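Local coordinates for Asp/Glu-specific dipeptidyl-peptidase (Flavobacterium psychrophilum, PDB 5JXF), which removes dipeptides from the N-terminus of oligopeptides as a serine peptidase strictly specific for Asp or Glu at the P1 position, at residues 593-598 against 681-686; 654-659 against 689-694; 419-424 against 503-508; 446-451 against 513-518. All blocks are in the same frame, centred on the assembly; numbering follows the deposited sequence.

Contacts 1 and 2 lie in the beta-rich peptidase part, contacts 3 and 4 in the helical part on the opposite side of the chain's centre, some 40 to 49 Å away between centres. Contacts 1 and 2 share the loop after strand 673-680 and touch where Tyr595 meets Ser694 and Lys593 meets Thr654. Each has a tyrosine hydroxyl bond, to a carboxylate in the partly buried contact 1 at an edge strand, and weakly to a backbone carbonyl in contact 2, buried beside the bound aspartic acid, where the ring also lies on a histidine. Contacts 3 and 4 are purely aliphatic across their segments, contact 3 buried and contact 4 opening to solvent; the Tyr508 hydroxyl, probably hydrogen-bonded to Ile448 O, ties them together.

Contact 1: residues 593-598 against 681-686; sequences KGYSPK and VWEGTM
Tyr595 OH donates a hydrogen bond to Glu683 OE1 at 2.5 Å, the one polar bond between 593-598 and 681-686. The oxygen lies near the plane of the phenol ring, at its edge, whereas the hydroxyl meets the carboxylate from above, 42° out of its plane; ring and carboxylate are turned 50° against each other. With chi1 at 72°, Tyr595 CG sits between the backbone N and the carbonyl carbon, and the ring is sent from strand 595-598 towards the 3-10 turn at 682-683. The Glu683 side chain, bent at chi2, crosses that of Tyr595 at about a right angle and sets OE1 at the hydroxyl. Val681 comes from the opposite direction: its CB lies 3.5 Å from Tyr595 OH, and its CG2 3.8 Å from Tyr595 CZ. The second carboxylate oxygen, Glu683 OE2, rests 3.6 Å from Pro597 CB, where the strand changes direction. Tyr603 meets the Tyr595 ring edge-to-face, bracing it on the neighbouring strand. A phenylalanine here would keep the ring but would probably leave Glu683 OE1 without its donor and the carboxylate freer to turn. The contact thus ties an edge strand to the loop that directly follows Arg680, the probable P1-specificity residue, within the chymotrypsin-like beta-barrel architecture of S46 peptidases.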
# COMPACT_ATOMS: atom_id res chain seq x y z
N LYS A 593 11.46 -10.18 -14.86
CA LYS A 593 10.63 -11.10 -14.09
C LYS A 593 9.93 -10.37 -12.96
O LYS A 593 10.57 -9.68 -12.17
CB LYS A 593 11.48 -12.24 -13.50
CG LYS A 593 10.67 -13.46 -13.05
CD LYS A 593 9.80 -13.91 -14.21
CE LYS A 593 9.49 -15.37 -14.20
NZ LYS A 593 9.06 -15.76 -15.57
N GLY A 594 8.61 -10.54 -12.86
CA GLY A 594 7.88 -10.01 -11.72
C GLY A 594 8.15 -10.80 -10.46
O GLY A 594 9.08 -11.61 -10.41
N TYR A 595 7.32 -10.57 -9.43
CA TYR A 595 7.40 -11.34 -8.18
C TYR A 595 6.14 -11.20 -7.31
O TYR A 595 5.26 -10.39 -7.61
CB TYR A 595 8.63 -10.93 -7.37
CG TYR A 595 8.51 -9.56 -6.72
CD1 TYR A 595 8.59 -8.39 -7.47
CD2 TYR A 595 8.34 -9.44 -5.35
CE1 TYR A 595 8.49 -7.14 -6.86
CE2 TYR A 595 8.24 -8.20 -4.74
CZ TYR A 595 8.33 -7.05 -5.51
OH TYR A 595 8.22 -5.83 -4.89
N SER A 596 6.09 -11.98 -6.24
CA SER A 596 4.96 -11.98 -5.31
C SER A 596 5.38 -11.57 -3.91
O SER A 596 6.05 -12.32 -3.20
CB SER A 596 4.32 -13.36 -5.25
OG SER A 596 3.34 -13.38 -4.22
N PRO A 597 4.96 -10.37 -3.49
CA PRO A 597 5.34 -9.82 -2.19
C PRO A 597 4.59 -10.49 -1.02
O PRO A 597 5.12 -10.55 0.09
CB PRO A 597 4.97 -8.35 -2.32
CG PRO A 597 3.82 -8.35 -3.27
CD PRO A 597 4.12 -9.44 -4.27
N LYS A 598 3.38 -11.00 -1.31
CA LYS A 598 2.44 -11.49 -0.29
C LYS A 598 1.40 -12.46 -0.89
O LYS A 598 1.23 -12.53 -2.10
CB LYS A 598 1.73 -10.32 0.38
CG LYS A 598 2.49 -9.75 1.55
CD LYS A 598 1.91 -8.45 2.03
CE LYS A 598 2.83 -7.90 3.11
NZ LYS A 598 3.52 -9.02 3.82
N VAL A 681 13.61 -3.30 -5.30
CA VAL A 681 12.25 -3.33 -4.75
C VAL A 681 12.29 -3.52 -3.23
O VAL A 681 13.28 -4.02 -2.67
CB VAL A 681 11.39 -4.46 -5.38
CG1 VAL A 681 11.45 -4.36 -6.88
CG2 VAL A 681 11.85 -5.83 -4.93
N TRP A 682 11.20 -3.13 -2.56
CA TRP A 682 11.13 -3.10 -1.09
C TRP A 682 11.57 -4.40 -0.44
O TRP A 682 12.37 -4.41 0.49
CB TRP A 682 9.72 -2.75 -0.63
CG TRP A 682 9.60 -2.57 0.85
CD1 TRP A 682 8.81 -3.28 1.71
CD2 TRP A 682 10.29 -1.59 1.64
NE1 TRP A 682 8.97 -2.82 2.99
CE2 TRP A 682 9.87 -1.78 2.98
CE3 TRP A 682 11.21 -0.58 1.35
CZ2 TRP A 682 10.35 -0.99 4.03
CZ3 TRP A 682 11.69 0.20 2.40
CH2 TRP A 682 11.25 -0.00 3.72
N GLU A 683 11.05 -5.50 -0.97
CA GLU A 683 11.30 -6.81 -0.42
C GLU A 683 12.76 -7.25 -0.48
O GLU A 683 13.16 -8.16 0.24
CB GLU A 683 10.42 -7.84 -1.14
CG GLU A 683 8.92 -7.71 -0.79
CD GLU A 683 8.26 -6.47 -1.38
OE1 GLU A 683 8.77 -5.94 -2.41
OE2 GLU A 683 7.24 -6.02 -0.83
N GLY A 684 13.55 -6.62 -1.35
CA GLY A 684 14.92 -7.04 -1.51
C GLY A 684 15.91 -6.01 -1.02
O GLY A 684 17.08 -6.02 -1.43
N THR A 685 15.47 -5.12 -0.14
CA THR A 685 16.36 -4.11 0.39
C THR A 685 17.38 -4.74 1.32
O THR A 685 18.35 -4.11 1.73
CB THR A 685 15.58 -3.02 1.12
OG1 THR A 685 14.52 -3.64 1.85
CG2 THR A 685 14.96 -2.07 0.13
N MET A 686 17.16 -6.02 1.61
CA MET A 686 18.05 -6.82 2.43
C MET A 686 19.20 -7.44 1.64
O MET A 686 20.08 -8.08 2.22
CB MET A 686 17.26 -7.94 3.08
CG MET A 686 16.68 -8.87 2.02
SD MET A 686 15.69 -10.20 2.68
CE MET A 686 16.82 -10.85 3.88

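Contact 2: residues 654-659 against 689-694. With ASP (aspartic acid), chain F.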
# COMPACT_ATOMS: atom_id res chain seq x y z
N THR A 654 15.78 -10.05 -12.33
CA THR A 654 16.47 -10.81 -11.31
C THR A 654 17.97 -10.49 -11.24
O THR A 654 18.76 -11.32 -10.81
CB THR A 654 16.29 -12.31 -11.54
OG1 THR A 654 16.80 -12.66 -12.84
CG2 THR A 654 14.80 -12.67 -11.48
N ASN A 655 18.37 -9.29 -11.64
CA ASN A 655 19.77 -8.90 -11.52
C ASN A 655 20.11 -8.49 -10.09
O ASN A 655 19.34 -7.82 -9.43
CB ASN A 655 20.10 -7.75 -12.47
CG ASN A 655 19.67 -8.02 -13.89
OD1 ASN A 655 20.32 -8.77 -14.61
ND2 ASN A 655 18.59 -7.38 -14.31
N HIS A 656 21.29 -8.88 -9.63
CA HIS A 656 21.71 -8.56 -8.27
C HIS A 656 22.50 -7.27 -8.27
O HIS A 656 23.61 -7.22 -8.80
CB HIS A 656 22.54 -9.72 -7.70
CG HIS A 656 22.85 -9.58 -6.24
ND1 HIS A 656 23.72 -10.43 -5.59
CD2 HIS A 656 22.42 -8.70 -5.31
CE1 HIS A 656 23.81 -10.08 -4.32
NE2 HIS A 656 23.04 -9.03 -4.12
N THR A 657 21.94 -6.23 -7.65
CA THR A 657 22.55 -4.91 -7.58
C THR A 657 22.64 -4.38 -6.15
O THR A 657 22.09 -4.98 -5.23
CB THR A 657 21.77 -3.88 -8.41
OG1 THR A 657 20.40 -3.89 -8.00
CG2 THR A 657 21.85 -4.19 -9.90
N THR A 658 23.32 -3.25 -5.98
CA THR A 658 23.35 -2.57 -4.68
C THR A 658 23.70 -1.11 -4.97
O THR A 658 23.85 -0.74 -6.14
CB THR A 658 24.35 -3.27 -3.69
OG1 THR A 658 24.24 -2.71 -2.37
CG2 THR A 658 25.78 -3.15 -4.18
N GLY A 659 23.81 -0.27 -3.95
CA GLY A 659 24.19 1.12 -4.16
C GLY A 659 25.54 1.19 -4.91
O GLY A 659 26.46 0.44 -4.58
N ILE A 689 22.95 -8.41 2.42
CA ILE A 689 23.21 -9.28 3.57
C ILE A 689 22.68 -10.69 3.29
O ILE A 689 23.29 -11.68 3.65
CB ILE A 689 22.55 -8.70 4.85
CG1 ILE A 689 23.08 -7.29 5.12
CG2 ILE A 689 22.74 -9.64 6.05
CD1 ILE A 689 24.58 -7.23 5.33
N HIS A 690 21.53 -10.74 2.61
CA HIS A 690 20.91 -12.01 2.23
C HIS A 690 20.16 -11.84 0.92
O HIS A 690 19.26 -11.01 0.83
CB HIS A 690 19.96 -12.51 3.33
CG HIS A 690 19.24 -13.77 2.98
ND1 HIS A 690 17.86 -13.88 3.02
CD2 HIS A 690 19.70 -14.99 2.62
CE1 HIS A 690 17.51 -15.10 2.68
NE2 HIS A 690 18.60 -15.80 2.44
N TYR A 691 20.54 -12.62 -0.09
CA TYR A 691 19.88 -12.58 -1.38
C TYR A 691 18.84 -13.70 -1.49
O TYR A 691 19.17 -14.87 -1.33
CB TYR A 691 20.90 -12.67 -2.52
CG TYR A 691 20.31 -12.54 -3.91
CD1 TYR A 691 20.18 -11.31 -4.53
CD2 TYR A 691 19.88 -13.67 -4.61
CE1 TYR A 691 19.64 -11.20 -5.79
CE2 TYR A 691 19.33 -13.56 -5.87
CZ TYR A 691 19.22 -12.33 -6.45
OH TYR A 691 18.67 -12.23 -7.71
N ASP A 692 17.58 -13.35 -1.74
CA ASP A 692 16.52 -14.33 -1.98
C ASP A 692 15.99 -14.08 -3.38
O ASP A 692 15.45 -13.01 -3.65
CB ASP A 692 15.42 -14.21 -0.92
CG ASP A 692 14.24 -15.19 -1.13
OD1 ASP A 692 13.99 -15.70 -2.25
OD2 ASP A 692 13.52 -15.44 -0.14
N PRO A 693 16.17 -15.05 -4.28
CA PRO A 693 15.88 -14.89 -5.71
C PRO A 693 14.40 -14.75 -6.05
O PRO A 693 14.05 -14.26 -7.13
CB PRO A 693 16.45 -16.17 -6.33
CG PRO A 693 16.48 -17.16 -5.21
CD PRO A 693 16.75 -16.37 -3.97
N SER A 694 13.52 -15.17 -5.14
CA SER A 694 12.12 -15.14 -5.46
C SER A 694 11.56 -13.73 -5.25
O SER A 694 10.51 -13.40 -5.80
CB SER A 694 11.35 -16.18 -4.64
OG SER A 694 11.29 -15.80 -3.28
N ASP F . 19.68 3.48 -5.54
CA ASP F . 20.94 2.76 -5.33
C ASP F . 22.18 3.51 -5.79
O ASP F . 23.07 2.93 -6.41
CB ASP F . 20.89 1.39 -6.02
CG ASP F . 20.25 0.31 -5.15
OD1 ASP F . 20.22 0.48 -3.92
OD2 ASP F . 19.78 -0.71 -5.70
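Two irregular loops run side by side here, with His656 CA 8.2 Å from Tyr691 CA and Thr654 CA 7.0 Å from Pro693 CA. The gap is filled by the Tyr691 ring, whose CD1 stands over the centre of one face of the His656 imidazole, 3.5 Å from His656 CD2. The ring centroids are 4.5 Å apart and the planes inclined at 44°, an oblique aromatic pair. Both side chains have CG anti to the backbone N (chi1 -171° and -177°), and they run alongside one another, pointing opposite ways. At the far end of the phenol, Tyr691 OH gives a weak hydrogen bond to Thr654 O at 3.2 Å. The imidazole is fixed in rotation by Gly39 N at ND1 and Ser687 O at NE2. With only a methyl group, as in an alanine, the Tyr691 ring would probably be freer to turn, and Gly39 N and Ser687 O left without their mates. Beyond His656 the chain packs on the bound aspartic acid: Gly659 CA lies 3.1 Å from its O, and Thr658 O 3.6 Å from its CB. The ligand's hydrogen bonds come from Gly660 N, Ser662 N and Arg680 NH2, in keeping with the P1 pocket and oxyanion hole of a chymotrypsin-like serine protease.

Contact 3: residues 419-424 against 503-508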
# COMPACT_ATOMS: atom_id res chain seq x y z
N LEU A 419 27.74 20.86 14.12
CA LEU A 419 28.59 19.89 14.80
C LEU A 419 29.55 19.27 13.79
O LEU A 419 30.70 18.94 14.10
CB LEU A 419 27.76 18.80 15.46
CG LEU A 419 26.66 19.24 16.45
CD1 LEU A 419 26.01 18.03 17.08
CD2 LEU A 419 27.23 20.16 17.52
N SER A 420 29.05 19.11 12.57
CA SER A 420 29.82 18.57 11.47
C SER A 420 31.03 19.44 11.17
O SER A 420 32.16 18.95 11.06
CB SER A 420 28.94 18.42 10.23
OG SER A 420 29.68 17.89 9.15
N LEU A 421 30.80 20.75 11.06
CA LEU A 421 31.89 21.67 10.74
C LEU A 421 32.86 21.76 11.91
O LEU A 421 34.08 21.85 11.72
CB LEU A 421 31.35 23.05 10.38
CG LEU A 421 32.45 24.06 10.01
CD1 LEU A 421 33.21 23.61 8.77
CD2 LEU A 421 31.90 25.46 9.83
N GLY A 422 32.31 21.73 13.12
CA GLY A 422 33.12 21.75 14.32
C GLY A 422 34.04 20.55 14.40
O GLY A 422 35.21 20.68 14.75
N TYR A 423 33.52 19.38 14.07
CA TYR A 423 34.31 18.16 14.11
C TYR A 423 35.44 18.13 13.07
O TYR A 423 36.42 17.40 13.23
CB TYR A 423 33.42 16.93 13.93
CG TYR A 423 34.17 15.62 13.99
CD1 TYR A 423 34.79 15.21 15.16
CD2 TYR A 423 34.29 14.81 12.87
CE1 TYR A 423 35.49 14.02 15.22
CE2 TYR A 423 34.98 13.62 12.92
CZ TYR A 423 35.57 13.23 14.10
OH TYR A 423 36.27 12.04 14.15
N LYS A 424 35.29 18.91 12.00
CA LYS A 424 36.37 19.00 11.01
C LYS A 424 37.50 19.87 11.55
O LYS A 424 38.67 19.64 11.24
CB LYS A 424 35.87 19.54 9.68
CG LYS A 424 34.95 18.60 8.94
CD LYS A 424 34.61 19.14 7.58
CE LYS A 424 33.49 18.36 6.91
NZ LYS A 424 33.28 18.90 5.55
N SER A 503 28.43 31.17 18.06
CA SER A 503 29.36 30.30 17.38
C SER A 503 29.56 30.96 16.05
O SER A 503 28.62 31.52 15.47
CB SER A 503 28.84 28.87 17.20
OG SER A 503 29.65 28.16 16.28
N LYS A 504 30.79 30.90 15.57
CA LYS A 504 31.17 31.62 14.37
C LYS A 504 31.22 30.59 13.23
O LYS A 504 31.72 30.82 12.14
CB LYS A 504 32.48 32.39 14.66
CG LYS A 504 33.37 32.79 13.49
CD LYS A 504 34.06 34.16 13.68
CE LYS A 504 34.35 34.52 15.12
NZ LYS A 504 34.68 35.97 15.22
N LEU A 505 30.61 29.43 13.52
CA LEU A 505 30.47 28.36 12.54
C LEU A 505 29.15 28.48 11.78
O LEU A 505 28.96 27.83 10.75
CB LEU A 505 30.56 26.99 13.22
CG LEU A 505 31.87 26.67 13.96
CD1 LEU A 505 31.97 25.21 14.38
CD2 LEU A 505 33.08 27.08 13.14
N VAL A 506 28.24 29.33 12.28
CA VAL A 506 26.95 29.54 11.61
C VAL A 506 27.10 30.25 10.27
O VAL A 506 26.34 29.99 9.34
CB VAL A 506 25.96 30.35 12.50
CG1 VAL A 506 25.63 29.59 13.78
CG2 VAL A 506 26.50 31.74 12.82
N ASP A 507 28.09 31.13 10.16
CA ASP A 507 28.23 32.01 9.01
C ASP A 507 29.60 31.87 8.34
O ASP A 507 30.60 31.61 9.02
CB ASP A 507 27.97 33.46 9.46
CG ASP A 507 28.18 34.47 8.35
OD1 ASP A 507 28.09 34.10 7.16
OD2 ASP A 507 28.41 35.66 8.68
N TYR A 508 29.65 32.02 7.02
CA TYR A 508 30.90 31.84 6.27
C TYR A 508 31.89 32.96 6.52
O TYR A 508 33.09 32.72 6.71
CB TYR A 508 30.62 31.73 4.78
CG TYR A 508 31.80 31.24 3.98
CD1 TYR A 508 32.75 30.40 4.54
CD2 TYR A 508 31.96 31.63 2.66
CE1 TYR A 508 33.83 29.95 3.80
CE2 TYR A 508 33.03 31.18 1.91
CZ TYR A 508 33.96 30.34 2.49
OH TYR A 508 35.03 29.89 1.74
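Leu421 and Leu505 meet at a slant where helix 417-435 of the helical domain packs against the loop leading into helix 508-514. Leu421 reaches out from the helix with CG opposite the backbone N (chi1 -179°), and its CD2 touches Leu505 CD2 at 3.9 Å. The same methyl also lies 3.9 Å from Leu505 O and 4.0 Å from Leu505 CB, so it sits against the backbone carbonyl and CB of Leu505 as well as its branch. Leu505 takes a different first torsion, CG anti to the carbonyl carbon, and with an extended second torsion its CD1 reaches bare helix backbone at Gly422. Phe511 touches both leucines from helix 508-514, and Leu425 meets Leu505 one turn along helix 417-435. The loop is shaped by an ST turn, in which Leu505 N donates to Ser503 OG at 3.2 Å with an N-H...O angle of 157°; Asp529 holds that same hydroxyl. Asp507 then takes the N-cap position of helix 508-514, bonding weakly to Ala509 N. At Gly422 the approach is close: Leu505 CD1 comes to 3.6 Å from Gly422 CA and 3.7 Å from Gly422 N, and a CB on the glycine would itself stand 3.6 Å from that methyl.

Contact 4: residues 446-451 against 513-518; sequences NLIKSQ and ALLSGD
Ile448 and Leu515 form the tight part of this contact, lying antiparallel, side against side. Leu515 CD2 packs 3.8 Å from Ile448 CG1, and Ile448 CD1 continues along the leucine to lie 3.9 Å from Leu515 CB. The extended second torsion of Ile448 (chi2 173°) points CD1 along Leu515. Leu447 adds a slacker touch, its CD2 4.3 Å from Leu515 CD2, and leans on Leu425 and Leu428 of helix 417-435. Phe511 backs both Leu447 and Ile448. The solvent side is quite different: Ser516, Gly517 and Asp518 lead away exposed, and Asn446 and Ser450 are exposed on the other segment. Gly517 takes a positive phi (129°) in which a CB would collide with the preceding carbonyl O. Polar groups here serve the helix ends. Ser450 OG bonds back to Leu447 O at 2.8 Å, approaching from above the carbonyl plane. Lys444 NZ holds Leu515 O, while Lys525 NZ takes both Ala513 O and Ser516 O, charges that would probably suit the carbonyl-rich end of helix 508-514. An aliphatic patch between the C-terminal ends of helices 437-450 and 508-514, edged by such lysine-carbonyl bonds, joins neighbouring helices of the all-helical domain of this S46 peptidase.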
# COMPACT_ATOMS: atom_id res chain seq x y z
N ASN A 446 42.51 24.87 2.63
CA ASN A 446 41.74 23.99 1.77
C ASN A 446 40.36 23.73 2.36
O ASN A 446 39.38 23.59 1.63
CB ASN A 446 42.48 22.68 1.53
CG ASN A 446 41.70 21.72 0.65
OD1 ASN A 446 40.97 20.86 1.14
ND2 ASN A 446 41.83 21.88 -0.66
N LEU A 447 40.28 23.68 3.69
CA LEU A 447 39.00 23.51 4.38
C LEU A 447 38.11 24.72 4.18
O LEU A 447 36.89 24.58 4.00
CB LEU A 447 39.20 23.26 5.87
CG LEU A 447 37.90 23.30 6.68
CD1 LEU A 447 37.01 22.09 6.37
CD2 LEU A 447 38.18 23.40 8.17
N ILE A 448 38.71 25.91 4.21
CA ILE A 448 37.96 27.15 4.02
C ILE A 448 37.39 27.28 2.61
O ILE A 448 36.24 27.70 2.44
CB ILE A 448 38.85 28.37 4.32
CG1 ILE A 448 39.32 28.34 5.78
CG2 ILE A 448 38.10 29.66 4.01
CD1 ILE A 448 40.32 29.42 6.12
N LYS A 449 38.17 26.93 1.59
CA LYS A 449 37.68 27.05 0.22
C LYS A 449 36.63 25.98 -0.08
O LYS A 449 35.85 26.11 -1.02
CB LYS A 449 38.84 26.97 -0.79
CG LYS A 449 39.58 25.64 -0.82
N SER A 450 36.61 24.93 0.72
CA SER A 450 35.65 23.85 0.50
C SER A 450 34.36 24.09 1.28
O SER A 450 33.34 23.48 1.01
CB SER A 450 36.25 22.50 0.89
OG SER A 450 36.35 22.38 2.29
N GLN A 451 34.41 25.00 2.25
CA GLN A 451 33.22 25.32 3.02
C GLN A 451 32.35 26.34 2.30
O GLN A 451 31.34 26.79 2.84
CB GLN A 451 33.58 25.83 4.41
CG GLN A 451 34.08 24.73 5.33
CD GLN A 451 33.27 23.46 5.22
OE1 GLN A 451 32.16 23.37 5.76
NE2 GLN A 451 33.81 22.46 4.53
N ALA A 513 36.92 34.34 9.61
CA ALA A 513 37.54 35.19 10.61
C ALA A 513 38.13 34.36 11.74
O ALA A 513 39.18 34.70 12.30
CB ALA A 513 36.53 36.20 11.16
N LEU A 514 37.44 33.27 12.08
CA LEU A 514 37.88 32.36 13.12
C LEU A 514 39.21 31.71 12.74
O LEU A 514 40.05 31.43 13.60
CB LEU A 514 36.82 31.30 13.38
CG LEU A 514 36.97 30.39 14.60
CD1 LEU A 514 36.82 31.18 15.90
CD2 LEU A 514 35.95 29.26 14.53
N LEU A 515 39.40 31.48 11.44
CA LEU A 515 40.57 30.76 10.93
C LEU A 515 41.57 31.71 10.26
O LEU A 515 42.44 31.29 9.49
CB LEU A 515 40.13 29.67 9.96
CG LEU A 515 39.55 28.38 10.55
CD1 LEU A 515 38.31 28.60 11.41
CD2 LEU A 515 39.25 27.38 9.44
N SER A 516 41.45 33.00 10.57
CA SER A 516 42.32 34.02 10.00
C SER A 516 43.54 34.22 10.89
O SER A 516 43.41 34.61 12.05
CB SER A 516 41.55 35.33 9.83
OG SER A 516 42.24 36.23 8.99
N GLY A 517 44.72 33.94 10.34
CA GLY A 517 45.97 34.13 11.08
C GLY A 517 46.90 32.94 11.10
O GLY A 517 46.73 31.98 10.34
N ASP A 518 47.90 32.99 11.98
CA ASP A 518 48.89 31.92 12.11
C ASP A 518 48.29 30.68 12.77
O ASP A 518 47.16 30.71 13.26
CB ASP A 518 50.11 32.40 12.90
CG ASP A 518 49.74 32.97 14.26
OD1 ASP A 518 48.55 32.88 14.64
OD2 ASP A 518 50.64 33.50 14.95